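Local structure of sortase, SrtB family (4Y4Q) at residues I82-V87 / V136-V141; D122-I127 / P185-E190; F170-V175 / V203-R208. The protein probably acts as a class B sortase, a transpeptidase that helps build the type II pilus of Streptococcus pneumoniae. All coordinates share one frame; numbering follows the deposited sequence.

Contact 1 (I82-V87 / V136-V141)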
loop_
_atom_site.group_PDB
_atom_site.type_symbol
_atom_site.label_atom_id
_atom_site.label_comp_id
_atom_site.label_asym_id
_atom_site.label_seq_id
_atom_site.Cartn_x
_atom_site.Cartn_y
_atom_site.Cartn_z
ATOM N N ILE A 82 -10.022 0.872 -5.340
ATOM C CA ILE A 82 -9.184 0.914 -4.149
ATOM C C ILE A 82 -9.696 2.035 -3.264
ATOM O O ILE A 82 -9.398 3.214 -3.497
ATOM C CB ILE A 82 -7.728 1.138 -4.522
ATOM C CG1 ILE A 82 -7.312 0.079 -5.551
ATOM C CG2 ILE A 82 -6.852 1.099 -3.277
ATOM C CD1 ILE A 82 -5.844 0.096 -5.933
ATOM N N ASP A 83 -10.718 1.685 -2.507
ATOM C CA ASP A 83 -11.274 2.541 -1.498
ATOM C C ASP A 83 -11.355 1.570 -0.363
ATOM O O ASP A 83 -11.986 0.520 -0.481
ATOM C CB ASP A 83 -12.669 3.016 -1.897
ATOM C CG ASP A 83 -13.218 4.067 -0.953
ATOM O OD1 ASP A 83 -12.429 4.906 -0.471
ATOM O OD2 ASP A 83 -14.440 4.056 -0.693
ATOM N N TYR A 84 -10.718 1.899 0.741
ATOM C CA TYR A 84 -10.726 0.960 1.852
ATOM C C TYR A 84 -10.332 1.607 3.175
ATOM O O TYR A 84 -9.466 2.493 3.213
ATOM C CB TYR A 84 -9.732 -0.178 1.569
ATOM C CG TYR A 84 -10.049 -1.027 0.351
ATOM C CD1 TYR A 84 -11.272 -1.687 0.234
ATOM C CD2 TYR A 84 -9.109 -1.199 -0.663
ATOM C CE1 TYR A 84 -11.565 -2.475 -0.877
ATOM C CE2 TYR A 84 -9.391 -1.987 -1.776
ATOM C CZ TYR A 84 -10.620 -2.618 -1.877
ATOM O OH TYR A 84 -10.899 -3.400 -2.977
ATOM N N PRO A 85 -10.961 1.157 4.270
ATOM C CA PRO A 85 -10.492 1.541 5.604
ATOM C C PRO A 85 -9.161 0.870 5.854
ATOM O O PRO A 85 -8.930 -0.225 5.332
ATOM C CB PRO A 85 -11.541 0.934 6.534
ATOM C CG PRO A 85 -12.127 -0.214 5.760
ATOM C CD PRO A 85 -12.111 0.239 4.322
ATOM N N LEU A 86 -8.303 1.519 6.633
ATOM C CA LEU A 86 -7.038 0.933 7.043
ATOM C C LEU A 86 -7.163 0.460 8.483
ATOM O O LEU A 86 -7.725 1.159 9.330
ATOM C CB LEU A 86 -5.930 1.977 6.956
ATOM C CG LEU A 86 -5.676 2.523 5.564
ATOM C CD1 LEU A 86 -4.614 3.603 5.604
ATOM C CD2 LEU A 86 -5.274 1.382 4.651
ATOM N N VAL A 87 -6.638 -0.726 8.751
ATOM C CA VAL A 87 -6.729 -1.349 10.063
ATOM C C VAL A 87 -5.342 -1.939 10.382
ATOM O O VAL A 87 -4.516 -2.101 9.475
ATOM C CB VAL A 87 -7.873 -2.401 10.043
ATOM C CG1 VAL A 87 -7.722 -3.445 11.112
ATOM C CG2 VAL A 87 -9.236 -1.706 10.169
ATOM N N VAL A 136 -14.760 -10.086 -0.335
ATOM C CA VAL A 136 -14.076 -8.986 -1.005
ATOM C C VAL A 136 -12.767 -9.445 -1.650
ATOM O O VAL A 136 -12.108 -10.375 -1.170
ATOM C CB VAL A 136 -13.809 -7.804 -0.042
ATOM C CG1 VAL A 136 -12.689 -8.144 0.930
ATOM C CG2 VAL A 136 -13.480 -6.534 -0.819
ATOM N N MET A 137 -12.419 -8.803 -2.761
ATOM C CA MET A 137 -11.138 -9.028 -3.408
ATOM C C MET A 137 -10.555 -7.682 -3.770
ATOM O O MET A 137 -11.178 -6.640 -3.552
ATOM C CB MET A 137 -11.292 -9.895 -4.656
ATOM C CG MET A 137 -11.960 -11.237 -4.390
ATOM S SD MET A 137 -12.391 -12.148 -5.883
ATOM C CE MET A 137 -13.334 -10.904 -6.754
ATOM N N PHE A 138 -9.359 -7.703 -4.332
ATOM C CA PHE A 138 -8.616 -6.479 -4.557
ATOM C C PHE A 138 -8.163 -6.490 -5.993
ATOM O O PHE A 138 -6.995 -6.236 -6.304
ATOM C CB PHE A 138 -7.459 -6.391 -3.558
ATOM C CG PHE A 138 -7.923 -6.422 -2.135
ATOM C CD1 PHE A 138 -8.139 -7.633 -1.488
ATOM C CD2 PHE A 138 -8.219 -5.241 -1.464
ATOM C CE1 PHE A 138 -8.615 -7.670 -0.177
ATOM C CE2 PHE A 138 -8.695 -5.264 -0.159
ATOM C CZ PHE A 138 -8.890 -6.483 0.490
ATOM N N GLY A 139 -9.133 -6.783 -6.858
ATOM C CA GLY A 139 -8.919 -6.980 -8.276
ATOM C C GLY A 139 -8.221 -5.840 -8.983
ATOM O O GLY A 139 -7.468 -6.088 -9.926
ATOM N N ASP A 140 -8.455 -4.604 -8.538
ATOM C CA ASP A 140 -7.862 -3.445 -9.210
ATOM C C ASP A 140 -6.348 -3.385 -9.030
ATOM O O ASP A 140 -5.639 -2.817 -9.870
ATOM C CB ASP A 140 -8.522 -2.132 -8.768
ATOM C CG ASP A 140 -9.853 -1.857 -9.491
ATOM O OD1 ASP A 140 -10.453 -2.789 -10.074
ATOM O OD2 ASP A 140 -10.307 -0.696 -9.461
ATOM N N VAL A 141 -5.834 -3.982 -7.960
ATOM C CA VAL A 141 -4.383 -3.958 -7.769
ATOM C C VAL A 141 -3.664 -4.622 -8.948
ATOM O O VAL A 141 -2.743 -4.044 -9.533
ATOM C CB VAL A 141 -3.953 -4.597 -6.430
ATOM C CG1 VAL A 141 -2.458 -4.414 -6.208
ATOM C CG2 VAL A 141 -4.710 -3.964 -5.285
#

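Contact 2 (D122-I127 / P185-E190)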
loop_
_atom_site.group_PDB
_atom_site.type_symbol
_atom_site.label_atom_id
_atom_site.label_comp_id
_atom_site.label_asym_id
_atom_site.label_seq_id
_atom_site.Cartn_x
_atom_site.Cartn_y
_atom_site.Cartn_z
ATOM N N ASP A 122 7.115 5.555 9.532
ATOM C CA ASP A 122 8.230 4.744 9.042
ATOM C C ASP A 122 8.519 5.105 7.593
ATOM O O ASP A 122 7.644 5.636 6.899
ATOM C CB ASP A 122 7.894 3.250 9.117
ATOM C CG ASP A 122 7.823 2.725 10.548
ATOM O OD1 ASP A 122 8.378 3.378 11.461
ATOM O OD2 ASP A 122 7.218 1.644 10.747
ATOM N N PHE A 123 9.736 4.798 7.144
ATOM C CA PHE A 123 10.134 5.042 5.770
ATOM C C PHE A 123 9.270 4.228 4.814
ATOM O O PHE A 123 8.618 4.785 3.937
ATOM C CB PHE A 123 11.616 4.708 5.552
ATOM C CG PHE A 123 11.973 4.545 4.100
ATOM C CD1 PHE A 123 12.013 5.651 3.252
ATOM C CD2 PHE A 123 12.230 3.285 3.572
ATOM C CE1 PHE A 123 12.321 5.497 1.901
ATOM C CE2 PHE A 123 12.538 3.126 2.226
ATOM C CZ PHE A 123 12.578 4.231 1.390
ATOM N N ASN A 124 9.250 2.915 5.009
ATOM C CA ASN A 124 8.397 2.049 4.210
ATOM C C ASN A 124 7.309 1.407 5.062
ATOM O O ASN A 124 7.593 0.783 6.084
ATOM C CB ASN A 124 9.227 0.970 3.513
ATOM C CG ASN A 124 10.009 0.116 4.491
ATOM O OD1 ASN A 124 10.576 0.621 5.460
ATOM N ND2 ASN A 124 10.044 -1.189 4.241
ATOM N N THR A 125 6.062 1.562 4.630
ATOM C CA THR A 125 4.925 0.963 5.327
ATOM C C THR A 125 4.246 -0.027 4.394
ATOM O O THR A 125 3.875 0.318 3.256
ATOM C CB THR A 125 3.881 2.019 5.719
ATOM O OG1 THR A 125 4.492 3.050 6.515
ATOM C CG2 THR A 125 2.752 1.368 6.507
ATOM N N ILE A 126 4.069 -1.254 4.868
ATOM C CA ILE A 126 3.522 -2.304 4.015
ATOM C C ILE A 126 2.097 -2.601 4.457
ATOM O O ILE A 126 1.832 -2.826 5.649
ATOM C CB ILE A 126 4.385 -3.579 4.070
ATOM C CG1 ILE A 126 5.838 -3.229 3.721
ATOM C CG2 ILE A 126 3.835 -4.660 3.137
ATOM C CD1 ILE A 126 6.775 -4.406 3.750
ATOM N N ILE A 127 1.172 -2.559 3.501
ATOM C CA ILE A 127 -0.241 -2.764 3.809
ATOM C C ILE A 127 -0.801 -3.888 2.934
ATOM O O ILE A 127 -0.455 -3.994 1.755
ATOM C CB ILE A 127 -1.037 -1.451 3.663
ATOM C CG1 ILE A 127 -1.049 -0.969 2.225
ATOM C CG2 ILE A 127 -0.415 -0.343 4.515
ATOM C CD1 ILE A 127 -1.773 0.357 2.061
ATOM N N PRO A 185 9.521 -4.349 6.486
ATOM C CA PRO A 185 8.917 -3.043 6.761
ATOM C C PRO A 185 9.737 -2.261 7.783
ATOM O O PRO A 185 10.442 -2.857 8.602
ATOM C CB PRO A 185 7.557 -3.420 7.362
ATOM C CG PRO A 185 7.869 -4.720 8.138
ATOM C CD PRO A 185 8.922 -5.436 7.289
ATOM N N GLY A 186 9.649 -0.935 7.725
ATOM C CA GLY A 186 10.227 -0.089 8.755
ATOM C C GLY A 186 11.742 -0.018 8.756
ATOM O O GLY A 186 12.371 0.063 9.809
ATOM N N ILE A 187 12.331 -0.024 7.572
ATOM C CA ILE A 187 13.780 0.097 7.442
ATOM C C ILE A 187 14.307 1.485 7.857
ATOM O O ILE A 187 13.721 2.516 7.519
ATOM C CB ILE A 187 14.186 -0.248 6.015
ATOM C CG1 ILE A 187 13.862 -1.724 5.772
ATOM C CG2 ILE A 187 15.660 0.019 5.795
ATOM C CD1 ILE A 187 14.034 -2.146 4.370
ATOM N N GLN A 188 15.415 1.493 8.592
ATOM C CA GLN A 188 15.999 2.720 9.136
ATOM C C GLN A 188 17.419 2.938 8.651
ATOM O O GLN A 188 18.147 1.977 8.384
ATOM C CB GLN A 188 16.020 2.662 10.661
ATOM C CG GLN A 188 14.649 2.630 11.288
ATOM C CD GLN A 188 14.635 3.295 12.639
ATOM O OE1 GLN A 188 15.001 4.464 12.762
ATOM N NE2 GLN A 188 14.224 2.555 13.666
ATOM N N GLY A 189 17.816 4.203 8.559
ATOM C CA GLY A 189 19.154 4.549 8.114
ATOM C C GLY A 189 19.117 4.947 6.653
ATOM O O GLY A 189 18.498 4.266 5.839
ATOM N N GLU A 190 19.792 6.043 6.331
ATOM C CA GLU A 190 19.701 6.687 5.023
ATOM C C GLU A 190 20.194 5.778 3.899
ATOM O O GLU A 190 19.437 5.454 2.968
ATOM C CB GLU A 190 20.510 7.988 5.063
ATOM C CG GLU A 190 20.414 8.901 3.847
ATOM C CD GLU A 190 21.020 10.278 4.126
ATOM O OE1 GLU A 190 20.722 10.847 5.200
ATOM O OE2 GLU A 190 21.801 10.783 3.288
HETATM O O HOH W 1 11.469 3.411 8.757
#

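Contact 3 (F170-V175 / V203-R208)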
loop_
_atom_site.group_PDB
_atom_site.type_symbol
_atom_site.label_atom_id
_atom_site.label_comp_id
_atom_site.label_asym_id
_atom_site.label_seq_id
_atom_site.Cartn_x
_atom_site.Cartn_y
_atom_site.Cartn_z
ATOM N N PHE A 170 4.292 5.234 -7.949
ATOM C CA PHE A 170 5.454 5.231 -8.847
ATOM C C PHE A 170 5.908 3.855 -9.327
ATOM O O PHE A 170 6.808 3.758 -10.161
ATOM C CB PHE A 170 6.648 5.977 -8.241
ATOM C CG PHE A 170 7.169 5.360 -6.981
ATOM C CD1 PHE A 170 8.139 4.364 -7.020
ATOM C CD2 PHE A 170 6.688 5.772 -5.752
ATOM C CE1 PHE A 170 8.623 3.793 -5.842
ATOM C CE2 PHE A 170 7.162 5.204 -4.578
ATOM C CZ PHE A 170 8.129 4.215 -4.630
ATOM N N GLU A 171 5.313 2.790 -8.814
ATOM C CA GLU A 171 5.780 1.463 -9.207
ATOM C C GLU A 171 4.734 0.364 -9.052
ATOM O O GLU A 171 3.933 0.382 -8.104
ATOM C CB GLU A 171 7.062 1.082 -8.429
ATOM C CG GLU A 171 7.479 -0.365 -8.647
ATOM C CD GLU A 171 8.841 -0.732 -8.055
ATOM O OE1 GLU A 171 9.570 0.162 -7.564
ATOM O OE2 GLU A 171 9.179 -1.937 -8.089
ATOM N N MET A 172 4.737 -0.589 -9.985
ATOM C CA MET A 172 4.041 -1.860 -9.762
ATOM C C MET A 172 5.041 -2.998 -9.934
ATOM O O MET A 172 5.894 -2.974 -10.839
ATOM C CB MET A 172 2.887 -2.046 -10.754
ATOM C CG MET A 172 1.803 -3.029 -10.295
ATOM S SD MET A 172 2.060 -4.761 -10.758
ATOM C CE MET A 172 2.955 -4.521 -12.234
ATOM N N LEU A 173 4.943 -4.009 -9.084
ATOM C CA LEU A 173 5.815 -5.149 -9.283
ATOM C C LEU A 173 5.095 -6.407 -8.897
ATOM O O LEU A 173 4.095 -6.344 -8.175
ATOM C CB LEU A 173 7.134 -4.988 -8.510
ATOM C CG LEU A 173 7.213 -4.655 -7.016
ATOM C CD1 LEU A 173 6.551 -5.702 -6.209
ATOM C CD2 LEU A 173 8.665 -4.638 -6.584
ATOM N N GLU A 174 5.604 -7.539 -9.374
ATOM C CA GLU A 174 5.104 -8.847 -8.967
ATOM C C GLU A 174 6.257 -9.600 -8.330
ATOM O O GLU A 174 7.375 -9.584 -8.849
ATOM C CB GLU A 174 4.541 -9.621 -10.175
ATOM C CG GLU A 174 3.290 -8.964 -10.793
ATOM C CD GLU A 174 2.790 -9.657 -12.065
ATOM O OE1 GLU A 174 3.476 -10.576 -12.573
ATOM O OE2 GLU A 174 1.706 -9.274 -12.561
ATOM N N VAL A 175 5.992 -10.248 -7.200
ATOM C CA VAL A 175 7.041 -10.926 -6.441
ATOM C C VAL A 175 6.469 -12.162 -5.794
ATOM O O VAL A 175 5.250 -12.348 -5.764
ATOM C CB VAL A 175 7.563 -10.042 -5.284
ATOM C CG1 VAL A 175 8.316 -8.837 -5.807
ATOM C CG2 VAL A 175 6.398 -9.600 -4.401
ATOM N N VAL A 203 13.453 -4.194 -9.751
ATOM C CA VAL A 203 12.609 -5.347 -10.074
ATOM C C VAL A 203 11.187 -4.930 -10.488
ATOM O O VAL A 203 10.266 -5.757 -10.535
ATOM C CB VAL A 203 12.555 -6.351 -8.899
ATOM C CG1 VAL A 203 13.955 -6.901 -8.605
ATOM C CG2 VAL A 203 11.983 -5.688 -7.658
ATOM N N ALA A 204 11.021 -3.647 -10.802
ATOM C CA ALA A 204 9.711 -3.104 -11.153
ATOM C C ALA A 204 9.187 -3.720 -12.448
ATOM O O ALA A 204 9.959 -3.940 -13.378
ATOM C CB ALA A 204 9.799 -1.601 -11.302
ATOM N N MET A 205 7.885 -3.994 -12.516
ATOM C CA MET A 205 7.273 -4.391 -13.785
ATOM C C MET A 205 6.862 -3.132 -14.553
ATOM O O MET A 205 7.000 -3.062 -15.776
ATOM C CB MET A 205 6.084 -5.324 -13.558
ATOM C CG MET A 205 5.253 -5.572 -14.828
ATOM S SD MET A 205 4.064 -6.920 -14.672
ATOM C CE MET A 205 3.524 -7.101 -16.379
ATOM N N HIS A 206 6.349 -2.139 -13.827
ATOM C CA HIS A 206 6.199 -0.786 -14.370
ATOM C C HIS A 206 6.699 0.198 -13.311
ATOM O O HIS A 206 6.627 -0.078 -12.109
ATOM C CB HIS A 206 4.730 -0.474 -14.711
ATOM C CG HIS A 206 4.117 -1.419 -15.701
ATOM N ND1 HIS A 206 4.476 -1.442 -17.031
ATOM C CD2 HIS A 206 3.169 -2.376 -15.551
ATOM C CE1 HIS A 206 3.779 -2.374 -17.660
ATOM N NE2 HIS A 206 2.975 -2.952 -16.784
ATOM N N LYS A 207 7.198 1.349 -13.747
ATOM C CA LYS A 207 7.577 2.394 -12.804
ATOM C C LYS A 207 7.573 3.718 -13.521
ATOM O O LYS A 207 7.659 3.751 -14.744
ATOM C CB LYS A 207 8.970 2.131 -12.217
ATOM C CG LYS A 207 10.081 2.149 -13.261
ATOM C CD LYS A 207 11.427 1.845 -12.616
ATOM C CE LYS A 207 12.480 1.564 -13.674
ATOM N NZ LYS A 207 13.819 1.427 -13.058
ATOM N N ARG A 208 7.442 4.808 -12.768
ATOM C CA ARG A 208 7.618 6.145 -13.340
ATOM C C ARG A 208 8.708 6.846 -12.556
ATOM O O ARG A 208 8.866 6.606 -11.365
ATOM C CB ARG A 208 6.318 6.968 -13.306
ATOM C CG ARG A 208 5.594 6.979 -11.961
ATOM C CD ARG A 208 4.402 7.958 -11.967
ATOM N NE ARG A 208 3.444 7.643 -13.026
ATOM C CZ ARG A 208 2.420 6.809 -12.884
ATOM N NH1 ARG A 208 2.211 6.220 -11.716
ATOM N NH2 ARG A 208 1.601 6.570 -13.912
HETATM O O HOH W 2 8.012 -7.122 -11.370
#

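Contact 1 (I82-V87 / V136-V141)
Tyr84 and Phe138 form the centre of this contact, meeting as an offset edge-to-face aromatic pair. The ring centroids are 5.0 Å apart and the planes are inclined at 61°. Phe138 supplies the edge, through CD2 and CE2, and Tyr84 receives it on one face. CE2 of Phe138 sits above the Tyr84 plane, displaced toward the rim. The closest approach is between Phe138 CD2 and Tyr84 CE2 at 3.5 Å, with Phe138 CD2 to Tyr84 CZ nearly as short at 3.6 Å, so the overlap lies over the CE2-CZ side of the tyrosine ring, near the hydroxyl-bearing carbon. Both side chains place CG anti to their own carbonyl carbon (chi1 -63° for Tyr84, -59° for Phe138), which carries each ring into the space between the segments.

Thinner contacts add to the pair. Val136 CG2 lies obliquely near Tyr84 CE1 at 4.5 Å. Beyond the rings, Ile82 CG1 rests against Asp140 CB at 4.1 Å, and the extended end of the same isoleucine brings CD1 to 4.3 Å from Val141 CG2.

The next shell fixes these groups in place. Val141 N donates to Phe138 O at 3.0 Å, holding the turn that leads into helix 139-143. Asp140 turns its carboxylate to the loop before the strand, where OD2 accepts from the backbone N of Asn81. On the sheet side, Tyr84 is bonded through its backbone to Ile75, and Phe138 and Val141 both rest on Thr223 of strand 218-225.

Most of what joins the two segments is aromatic and aliphatic surface, whereas the polar end of Asp140 ties the helix start to the turn preceding Ile82.

Contact 2 (D122-I127 / P185-E190)
Asn124 O is gripped by two donors, Gly186 N from the facing loop at 3.1 Å and the side-chain ND2 of Asn116. The bond from Gly186 lies in the carbonyl plane and is moderately bent, with 152° at the hydrogen. Asn124 then uses its side chain on the next peptide. Its OD1 accepts from Ile187 N at 2.8 Å, in the amide plane and on a lone pair. With chi1 at 58°, CG stands between the backbone N and the carbonyl carbon, and this folds the amide back toward the loop that its own carbonyl also meets. The other end of the amide is held too: ND2 donates to Asp184 O, so bonds at both OD1 and ND2 fix which way round the group sits. ND2 also passes 3.3 Å from Pro185 CA.

A water extends the polar seam beyond Asn124. It accepts from Phe123 N at 2.7 Å and donates to Ile187 O at 2.7 Å, bridging two backbones where no direct bond forms. Ile187 O has a further partner in Gln193 NE2 of helix 190-202. Asp122 adds a looser contact, its OD2 4.0 Å from Gly186 CA, while that oxygen accepts from Asn117 N and Asn116 ND2.

The one apolar side-chain pair is Ile126 CD1 with Pro185 CB, at 3.8 Å, where the side chains pass at a slant.

The loop thus lies along the start of strand 124-129, whose backbone also bonds Ile218 and Leu220 of strand 218-225 and, on Ile126, Asp113. It belongs to the long connection from strand 163-176 to strand 218-225, which carries helix 190-202 and the short strand 206-207; a helix inserted at this point is consistent with the class B version of the sortase beta-barrel.

Contact 3 (F170-V175 / V203-R208)
Met172 pairs antiparallel with His206, its N donating to His206 O at 2.9 Å; Arg208 N donates to Phe170 O, also at 2.9 Å. Met205 and His206 both face Met172 in a classic beta bulge, where Met172 O accepts twice, from Met205 N at 2.8 Å in the carbonyl plane and from His206 N at 3.1 Å, tilted 22° from it. Glu171 and Lys207 form the adjoining non-hydrogen-bonded pair, where Glu171 CA approaches His206 O at 3.4 Å. A water carries the seam onward, accepting from Glu174 N and donating to Val203 O.

Side-chain contacts lie on both faces. On that of Met172 and His206, bends at chi2 and chi3 (-90° and -30°) bring Met172 CE tightly against Met205 CB, 3.5 Å away. Met205 runs alongside, pointing the same way, and its CG lies over one face of the His206 imidazole, toward the rim. On the opposite face the extended Glu171 sets a polar oxygen, OE2, beside the Ala204 CB methyl at 3.3 Å. The side chains of Leu173 and Val203 slant past each other, Leu173 CD2 3.6 Å from Val203 CG2.

Polar side chains reach from the pair to nearby backbone: His206 NE2 donates to Ala145 O, and Arg208 reaches Ile169 O and Phe150 O. Helix 190-202 covers Glu171 and Leu173, helix 147-152 meets Met172 and His206, and strand 231-240 flanks strand 163-176 along its other edge.

All three contacts reach one mixed, curled sheet, the probable sortase barrel. Their centres lie far apart: about 21 Å between contacts 1 and 2, 19 Å between 1 and 3, and 18 Å between 2 and 3. No two of them touch, and contacts 1 and 2 fall on opposite sides of the chain's centre. Along the chain, contact 1 alternates with contact 2 and contact 2 with contact 3, whereas contact 1 closes before contact 3 opens. Helix 190-202 starts at the loop of contact 2 and ends just before Val203 of contact 3, so these two contacts lie at the two ends of that helix, probably the extra helix of class B sortases, while contact 1 joins strand 83-88 to helix 139-143.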